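Local coordinates for protein CCMAN5 (Cellulosimicrobium cellulans, PDB 2XSG) that probably hydrolyses alpha-mannosidic linkages as a family GH92 mannosidase, and has been used to help give yeast-made human lysosomal enzymes their mannose-6-phosphate, at residues A[206-211]-A[236-241]; A[82-87]-A[156-161]; A[183-188]-A[210-215]. All blocks are in the same frame, centred on the assembly; numbering follows the deposited sequence.

All three contacts lie in the family GH92 N-terminal domain, in two antiparallel sheets packed face to face. Interaction 2 pairs two neighbouring strands within one sheet. Interactions 1 and 3 run between the sheets, their centres about 4 Å apart, and share Gln210 and Pro211, where the chain passes from one sheet to the other. The centres of interactions 1 and 2 are about 10 Å apart, and Leu238 O and Ser158 OG join them at 2.8 Å. Interactions 2 and 3 meet by packing, Val161 CG2 to Leu187 CD1 at 3.7 Å. The calcium ion is held by Asn588, Glu589 and Asp662, residues of none of these contacts.

Interaction 1. Residues A[206-211]-A[236-241]; sequences ARTLQP and AILTFD
Phe240 reaches from 236-241 across to Thr208 and to the turn that follows it. A chi1 of -56° sets its CG trans to its own carbonyl carbon. This carries the ring over to 206-211. CB and CG both have Pro211 O as their neighbour, at 4.1 Å. CD2 comes closer, 3.4 Å from Pro211 O, which approaches the ring obliquely. CD2 also has Gln210 CB nearby at 4.2 Å. CE2 meets the threonine, with Thr208 CB in the ring plane at 3.8 Å. At the tip, CZ touches Thr208 CG2 at 3.7 Å. The threonine therefore meets the ring at its edge.

The two segments belong to different sheets of a beta-sandwich in the N-terminal domain, and no hydrogen bond joins them. Strand 198-208 pairs with 185-195, while 235-240 lies between 158-162 and 212-217. Leu159, Ala212 and Ile248 also touch the phenylalanine.

Leu238 adds a second apolar contact. Its CD1 meets Thr208 CG2 tip to tip at 3.8 Å. The threonine methyl thus touches both Leu238 and Phe240. Thr208 OG1 donates to Gln210 O at 2.7 Å, and the donor sits almost in line with the C=O bond (160°). The same hydroxyl is hydrogen-bonded to Val185 N, so this buried polar atom has two backbone partners.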
loop_
_atom_site.group_PDB
_atom_site.type_symbol
_atom_site.label_atom_id
_atom_site.label_comp_id
_atom_site.label_asym_id
_atom_site.label_seq_id
_atom_site.Cartn_x
_atom_site.Cartn_y
_atom_site.Cartn_z
ATOM N N ALA A 206 20.254 9.054 -16.945
ATOM C CA ALA A 206 19.233 9.604 -17.858
ATOM C C ALA A 206 19.943 10.019 -19.121
ATOM O O ALA A 206 20.887 10.808 -19.069
ATOM C CB ALA A 206 18.518 10.808 -17.222
ATOM N N ARG A 207 19.533 9.466 -20.252
ATOM C CA ARG A 207 20.114 9.869 -21.526
ATOM C C ARG A 207 19.038 10.518 -22.382
ATOM O O ARG A 207 17.870 10.133 -22.301
ATOM C CB ARG A 207 20.705 8.662 -22.261
ATOM C CG ARG A 207 19.661 7.606 -22.682
ATOM C CD ARG A 207 20.315 6.397 -23.364
ATOM N NE ARG A 207 19.344 5.726 -24.217
ATOM C CZ ARG A 207 19.515 4.545 -24.799
ATOM N NH1 ARG A 207 20.640 3.859 -24.619
ATOM N NH2 ARG A 207 18.556 4.043 -25.558
ATOM N N THR A 208 19.435 11.507 -23.186
ATOM C CA THR A 208 18.565 12.053 -24.223
ATOM C C THR A 208 18.721 11.151 -25.443
ATOM O O THR A 208 19.696 10.383 -25.545
ATOM C CB THR A 208 18.919 13.520 -24.595
ATOM O OG1 THR A 208 20.187 13.559 -25.250
ATOM C CG2 THR A 208 18.959 14.426 -23.349
ATOM N N LEU A 209 17.749 11.220 -26.342
ATOM C CA LEU A 209 17.803 10.471 -27.580
ATOM C C LEU A 209 18.110 11.392 -28.765
ATOM O O LEU A 209 18.311 10.916 -29.886
ATOM C CB LEU A 209 16.492 9.691 -27.800
ATOM C CG LEU A 209 16.126 8.713 -26.678
ATOM C CD1 LEU A 209 14.737 8.139 -26.909
ATOM C CD2 LEU A 209 17.160 7.582 -26.557
ATOM N N GLN A 210 18.143 12.699 -28.503
ATOM C CA GLN A 210 18.526 13.722 -29.491
ATOM C C GLN A 210 19.699 14.525 -28.958
ATOM O O GLN A 210 19.956 14.489 -27.742
ATOM C CB GLN A 210 17.341 14.650 -29.817
ATOM C CG GLN A 210 16.246 13.978 -30.634
ATOM C CD GLN A 210 15.395 13.032 -29.800
ATOM O OE1 GLN A 210 14.918 12.004 -30.288
ATOM N NE2 GLN A 210 15.204 13.374 -28.533
ATOM N N PRO A 211 20.467 15.196 -29.853
ATOM C CA PRO A 211 21.612 15.967 -29.372
ATOM C C PRO A 211 21.157 17.129 -28.489
ATOM O O PRO A 211 20.097 17.739 -28.729
ATOM C CB PRO A 211 22.264 16.498 -30.659
ATOM C CG PRO A 211 21.828 15.556 -31.730
ATOM C CD PRO A 211 20.461 15.074 -31.331
ATOM N N ALA A 236 20.385 19.977 -13.689
ATOM C CA ALA A 236 20.911 20.171 -15.037
ATOM C C ALA A 236 19.806 20.660 -15.970
ATOM O O ALA A 236 18.631 20.345 -15.777
ATOM C CB ALA A 236 21.531 18.878 -15.564
ATOM N N ILE A 237 20.186 21.462 -16.958
ATOM C CA ILE A 237 19.237 21.947 -17.957
ATOM C C ILE A 237 19.727 21.516 -19.331
ATOM O O ILE A 237 20.846 21.845 -19.730
ATOM C CB ILE A 237 19.026 23.482 -17.866
ATOM C CG1 ILE A 237 18.603 23.854 -16.418
ATOM C CG2 ILE A 237 18.000 23.948 -18.893
ATOM C CD1 ILE A 237 18.261 25.317 -16.187
ATOM N N LEU A 238 18.904 20.725 -20.007
ATOM C CA LEU A 238 19.206 20.224 -21.344
ATOM C C LEU A 238 18.529 21.123 -22.359
ATOM O O LEU A 238 17.353 21.426 -22.214
ATOM C CB LEU A 238 18.679 18.790 -21.506
ATOM C CG LEU A 238 19.235 17.736 -20.533
ATOM C CD1 LEU A 238 18.249 16.578 -20.326
ATOM C CD2 LEU A 238 20.615 17.222 -20.989
ATOM N N THR A 239 19.269 21.539 -23.381
ATOM C CA THR A 239 18.735 22.380 -24.453
ATOM C C THR A 239 18.957 21.680 -25.796
ATOM O O THR A 239 20.074 21.220 -26.099
ATOM C CB THR A 239 19.361 23.794 -24.440
ATOM O OG1 THR A 239 19.175 24.388 -23.147
ATOM C CG2 THR A 239 18.707 24.699 -25.489
ATOM N N PHE A 240 17.878 21.597 -26.573
ATOM C CA PHE A 240 17.851 20.894 -27.852
ATOM C C PHE A 240 17.773 21.862 -29.038
ATOM O O PHE A 240 17.461 23.042 -28.876
ATOM C CB PHE A 240 16.667 19.912 -27.886
ATOM C CG PHE A 240 16.677 18.934 -26.757
ATOM C CD1 PHE A 240 16.146 19.278 -25.507
ATOM C CD2 PHE A 240 17.266 17.680 -26.916
ATOM C CE1 PHE A 240 16.178 18.366 -24.442
ATOM C CE2 PHE A 240 17.296 16.766 -25.856
ATOM C CZ PHE A 240 16.750 17.109 -24.623
ATOM N N ASP A 241 18.065 21.343 -30.228
ATOM C CA ASP A 241 17.894 22.111 -31.455
ATOM C C ASP A 241 16.403 22.269 -31.817
ATOM O O ASP A 241 15.642 21.296 -31.735
ATOM C CB ASP A 241 18.636 21.433 -32.609
ATOM C CG ASP A 241 18.899 22.384 -33.759
ATOM O OD1 ASP A 241 20.031 22.915 -33.842
ATOM O OD2 ASP A 241 17.970 22.649 -34.556
#

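Interaction 2. Residues A[82-87]-A[156-161]; sequences VPTSGS and TPSLVV
Val82 and Val160 stand side by side on one face of an antiparallel pair, with their CB atoms 4.2 Å apart. Thr84 and Ser158 form the next pair on this face. Pro83 and Leu159 point to the other face. Leu159 leans across there, and its CD2 lies 3.6 Å from Pro83 CA and also meets Pro83 CB, at the CA-CB side of the ring. Tyr149 touches both residues.

Strand 80-84 is an outermost strand of its five-stranded sheet, and 158-162 is its neighbour. Val82 and Val160 are a hydrogen-bonded pair. Val82 N donates to Val160 O in the carbonyl plane, and Val160 N returns a nearly straight bond (170°) to Val82 O. At the next such pair, Thr84 N donates to Ser158 O at 2.9 Å. The return bond from Ser158 N to Thr84 O is weak, its angle at hydrogen only 125°. Pro83 has no N-H, but it sits at a non-hydrogen-bonded position and its CA-H faces Ser158 O.

Thr84 turns its methyl toward Ser158, CG2 to CB 4.0 Å. Its OG1 is anti to the backbone N (chi1 -174°) and accepts from Gly86 N at 3.0 Å. This is an ST turn. A valine here would lose that acceptor, would probably leave Gly86 N without its mate and is likely to disturb the turn.

Three waters bridge the segments near this end. One joins Gly86 O to Ser158 OG, which also bonds Leu238 O on the next strand. The chemistry thus changes along the contact: direct backbone bonds and apolar pairs hold the 82/160 end, while water takes over much of the polar bridging beyond Thr84.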
loop_
_atom_site.group_PDB
_atom_site.type_symbol
_atom_site.label_atom_id
_atom_site.label_comp_id
_atom_site.label_asym_id
_atom_site.label_seq_id
_atom_site.Cartn_x
_atom_site.Cartn_y
_atom_site.Cartn_z
ATOM N N VAL A 82 11.119 18.689 -16.233
ATOM C CA VAL A 82 10.181 19.726 -16.625
ATOM C C VAL A 82 10.455 20.193 -18.060
ATOM O O VAL A 82 11.516 20.786 -18.319
ATOM C CB VAL A 82 10.285 20.977 -15.688
ATOM C CG1 VAL A 82 9.283 22.054 -16.101
ATOM C CG2 VAL A 82 10.064 20.592 -14.234
ATOM N N PRO A 83 9.501 19.965 -18.988
ATOM C CA PRO A 83 9.651 20.487 -20.345
ATOM C C PRO A 83 9.327 21.984 -20.401
ATOM O O PRO A 83 8.381 22.441 -19.747
ATOM C CB PRO A 83 8.610 19.687 -21.135
ATOM C CG PRO A 83 7.523 19.432 -20.138
ATOM C CD PRO A 83 8.241 19.210 -18.834
ATOM N N THR A 84 10.112 22.738 -21.166
ATOM C CA THR A 84 9.916 24.179 -21.273
ATOM C C THR A 84 10.518 24.737 -22.560
ATOM O O THR A 84 11.484 24.175 -23.093
ATOM C CB THR A 84 10.496 24.919 -20.054
ATOM O OG1 THR A 84 10.150 26.302 -20.129
ATOM C CG2 THR A 84 12.023 24.761 -19.970
ATOM N N SER A 85 9.938 25.827 -23.064
ATOM C CA SER A 85 10.522 26.550 -24.196
ATOM C C SER A 85 11.247 27.783 -23.696
ATOM O O SER A 85 11.769 28.573 -24.487
ATOM C CB SER A 85 9.458 26.938 -25.225
ATOM O OG SER A 85 8.799 25.786 -25.700
ATOM N N GLY A 86 11.280 27.940 -22.378
ATOM C CA GLY A 86 12.007 29.044 -21.759
ATOM C C GLY A 86 13.499 28.804 -21.669
ATOM O O GLY A 86 13.981 27.713 -21.994
ATOM N N SER A 87 14.208 29.843 -21.214
ATOM C CA SER A 87 15.657 29.862 -21.007
ATOM C C SER A 87 15.977 30.250 -19.563
ATOM O O SER A 87 15.199 30.968 -18.920
ATOM C CB SER A 87 16.297 30.918 -21.921
ATOM O OG SER A 87 16.157 30.550 -23.284
ATOM N N THR A 156 12.636 26.489 -29.038
ATOM C CA THR A 156 13.874 25.865 -28.568
ATOM C C THR A 156 13.523 24.958 -27.368
ATOM O O THR A 156 13.353 25.455 -26.242
ATOM C CB THR A 156 14.917 26.917 -28.120
ATOM O OG1 THR A 156 15.127 27.884 -29.155
ATOM C CG2 THR A 156 16.264 26.255 -27.782
ATOM N N PRO A 157 13.406 23.632 -27.594
ATOM C CA PRO A 157 13.011 22.711 -26.526
ATOM C C PRO A 157 14.066 22.614 -25.436
ATOM O O PRO A 157 15.276 22.701 -25.700
ATOM C CB PRO A 157 12.905 21.353 -27.245
ATOM C CG PRO A 157 12.762 21.687 -28.704
ATOM C CD PRO A 157 13.665 22.895 -28.846
ATOM N N SER A 158 13.601 22.455 -24.207
ATOM C CA SER A 158 14.507 22.261 -23.095
ATOM C C SER A 158 13.849 21.369 -22.036
ATOM O O SER A 158 12.624 21.370 -21.872
ATOM C CB SER A 158 14.911 23.619 -22.524
ATOM O OG SER A 158 15.586 23.459 -21.302
ATOM N N LEU A 159 14.666 20.593 -21.343
ATOM C CA LEU A 159 14.184 19.821 -20.218
ATOM C C LEU A 159 15.041 20.190 -19.030
ATOM O O LEU A 159 16.267 20.118 -19.108
ATOM C CB LEU A 159 14.294 18.312 -20.496
ATOM C CG LEU A 159 13.469 17.721 -21.643
ATOM C CD1 LEU A 159 13.710 16.233 -21.774
ATOM C CD2 LEU A 159 11.979 17.962 -21.422
ATOM N N VAL A 160 14.395 20.617 -17.956
ATOM C CA VAL A 160 15.072 20.887 -16.704
ATOM C C VAL A 160 15.051 19.576 -15.931
ATOM O O VAL A 160 13.985 18.941 -15.829
ATOM C CB VAL A 160 14.339 21.970 -15.899
ATOM C CG1 VAL A 160 14.896 22.076 -14.488
ATOM C CG2 VAL A 160 14.427 23.318 -16.617
ATOM N N VAL A 161 16.207 19.170 -15.414
ATOM C CA VAL A 161 16.282 18.002 -14.550
ATOM C C VAL A 161 16.587 18.550 -13.151
ATOM O O VAL A 161 17.711 18.926 -12.874
ATOM C CB VAL A 161 17.357 16.985 -15.043
ATOM C CG1 VAL A 161 17.407 15.745 -14.157
ATOM C CG2 VAL A 161 17.127 16.595 -16.512
HETATM O O HOH W 1 11.918 28.622 -27.222
HETATM O O HOH W 2 15.889 26.274 -20.311
HETATM O O HOH W 3 14.555 26.487 -24.373
#

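Interaction 3. Residues A[183-188]-A[210-215]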
loop_
_atom_site.group_PDB
_atom_site.type_symbol
_atom_site.label_atom_id
_atom_site.label_comp_id
_atom_site.label_asym_id
_atom_site.label_seq_id
_atom_site.Cartn_x
_atom_site.Cartn_y
_atom_site.Cartn_z
ATOM N N GLY A 183 26.388 13.362 -29.957
ATOM C CA GLY A 183 25.838 14.614 -29.434
ATOM C C GLY A 183 24.781 14.479 -28.348
ATOM O O GLY A 183 24.359 15.491 -27.766
ATOM N N THR A 184 24.324 13.253 -28.082
ATOM C CA THR A 184 23.366 13.030 -26.973
ATOM C C THR A 184 24.054 13.160 -25.605
ATOM O O THR A 184 25.279 13.025 -25.501
ATOM C CB THR A 184 22.623 11.668 -27.045
ATOM O OG1 THR A 184 23.562 10.585 -26.990
ATOM C CG2 THR A 184 21.733 11.575 -28.300
ATOM N N VAL A 185 23.256 13.442 -24.575
ATOM C CA VAL A 185 23.759 13.673 -23.225
ATOM C C VAL A 185 23.267 12.584 -22.281
ATOM O O VAL A 185 22.137 12.128 -22.382
ATOM C CB VAL A 185 23.382 15.076 -22.689
ATOM C CG1 VAL A 185 23.847 15.265 -21.243
ATOM C CG2 VAL A 185 24.007 16.151 -23.552
ATOM N N GLU A 186 24.169 12.151 -21.407
ATOM C CA GLU A 186 23.861 11.216 -20.339
ATOM C C GLU A 186 24.190 11.925 -19.023
ATOM O O GLU A 186 25.268 12.540 -18.896
ATOM C CB GLU A 186 24.662 9.915 -20.483
ATOM C CG GLU A 186 24.224 8.785 -19.531
ATOM C CD GLU A 186 25.088 8.677 -18.281
ATOM O OE1 GLU A 186 26.115 9.386 -18.216
ATOM O OE2 GLU A 186 24.742 7.882 -17.364
ATOM N N LEU A 187 23.226 11.891 -18.103
ATOM C CA LEU A 187 23.321 12.478 -16.768
ATOM C C LEU A 187 23.261 11.347 -15.755
ATOM O O LEU A 187 22.489 10.406 -15.930
ATOM C CB LEU A 187 22.144 13.418 -16.506
ATOM C CG LEU A 187 21.848 14.592 -17.445
ATOM C CD1 LEU A 187 20.610 15.373 -16.991
ATOM C CD2 LEU A 187 23.054 15.518 -17.540
ATOM N N SER A 188 24.063 11.427 -14.700
ATOM C CA SER A 188 24.040 10.376 -13.684
ATOM C C SER A 188 24.517 10.877 -12.344
ATOM O O SER A 188 25.269 11.865 -12.269
ATOM C CB SER A 188 24.916 9.190 -14.117
ATOM O OG SER A 188 26.282 9.570 -14.120
ATOM N N GLN A 210 18.143 12.699 -28.503
ATOM C CA GLN A 210 18.526 13.722 -29.491
ATOM C C GLN A 210 19.699 14.525 -28.958
ATOM O O GLN A 210 19.956 14.489 -27.742
ATOM C CB GLN A 210 17.341 14.650 -29.817
ATOM C CG GLN A 210 16.246 13.978 -30.634
ATOM C CD GLN A 210 15.395 13.032 -29.800
ATOM O OE1 GLN A 210 14.918 12.004 -30.288
ATOM N NE2 GLN A 210 15.204 13.374 -28.533
ATOM N N PRO A 211 20.467 15.196 -29.853
ATOM C CA PRO A 211 21.612 15.967 -29.372
ATOM C C PRO A 211 21.157 17.129 -28.489
ATOM O O PRO A 211 20.097 17.739 -28.729
ATOM C CB PRO A 211 22.264 16.498 -30.659
ATOM C CG PRO A 211 21.828 15.556 -31.730
ATOM C CD PRO A 211 20.461 15.074 -31.331
ATOM N N ALA A 212 21.952 17.417 -27.466
ATOM C CA ALA A 212 21.608 18.464 -26.513
ATOM C C ALA A 212 22.880 19.086 -25.967
ATOM O O ALA A 212 23.926 18.444 -25.967
ATOM C CB ALA A 212 20.752 17.888 -25.367
ATOM N N THR A 213 22.799 20.348 -25.545
ATOM C CA THR A 213 23.858 20.947 -24.750
ATOM C C THR A 213 23.320 21.051 -23.325
ATOM O O THR A 213 22.129 20.869 -23.090
ATOM C CB THR A 213 24.309 22.342 -25.262
ATOM O OG1 THR A 213 23.181 23.223 -25.323
ATOM C CG2 THR A 213 25.002 22.237 -26.648
ATOM N N VAL A 214 24.186 21.353 -22.375
ATOM C CA VAL A 214 23.788 21.219 -20.977
ATOM C C VAL A 214 24.535 22.171 -20.036
ATOM O O VAL A 214 25.718 22.483 -20.234
ATOM C CB VAL A 214 23.896 19.718 -20.535
ATOM C CG1 VAL A 214 25.284 19.186 -20.805
ATOM C CG2 VAL A 214 23.447 19.493 -19.074
ATOM N N GLN A 215 23.802 22.673 -19.049
ATOM C CA GLN A 215 24.351 23.455 -17.965
ATOM C C GLN A 215 23.855 22.866 -16.657
ATOM O O GLN A 215 22.780 22.247 -16.611
ATOM C CB GLN A 215 23.900 24.899 -18.081
ATOM C CG GLN A 215 24.545 25.621 -19.253
ATOM C CD GLN A 215 24.267 27.104 -19.238
ATOM O OE1 GLN A 215 23.111 27.538 -19.215
ATOM N NE2 GLN A 215 25.334 27.900 -19.252
#
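Gly183 and Ala212 supply the hydrogen bond that joins these segments. Ala212 N donates to Gly183 O at 3.1 Å. The bond is fairly straight at hydrogen (159°), though the donor is tilted 33° from the carbonyl plane. The same oxygen receives a CA-H...O contact from Pro211 CA at 3.2 Å. Gly183 has a positive phi, and a side chain there would be jammed against the preceding carbonyl and pressed on Pro211 CB. Glycine therefore suits both the backbone turn and the close approach of the proline.

Methyl groups meeting backbone atoms form the second kind of contact. Thr184 CG2 rests 3.5 Å from Gln210 O, while its hydroxyl turns to Asp182 and Arg180. Val185 CG2 lies 3.3 Å from Ala212 O.

The third kind is apolar packing. Val185 divides its two branches between two partners. Its CG1, anti to the backbone N (chi1 177°), meets Val214 CG1 at 4.2 Å, the two side chains crossing at a slant. Its CG2 reaches Ala212 CB at 4.1 Å. Further along, Leu187 CD2 approaches Val214 CG2 at 4.3 Å. Val177 of strand 169-179 touches Val185, Leu187 and Val214, and Leu238 of strand 235-240 also packs on Val185.

Strands 185-188 and 212-215 belong to different sheets of the sandwich. Their axes come no nearer than 8.3 Å, a spacing filled by side chains and too wide for backbone pairing. The chemistry implies that the two sheets are joined near the start of both strands by one backbone hydrogen bond, Ala212 to Gly183. Beyond it they meet through aliphatic side chains in van der Waals contact, Val185 against Ala212 and Val214, and Leu187 against Val214.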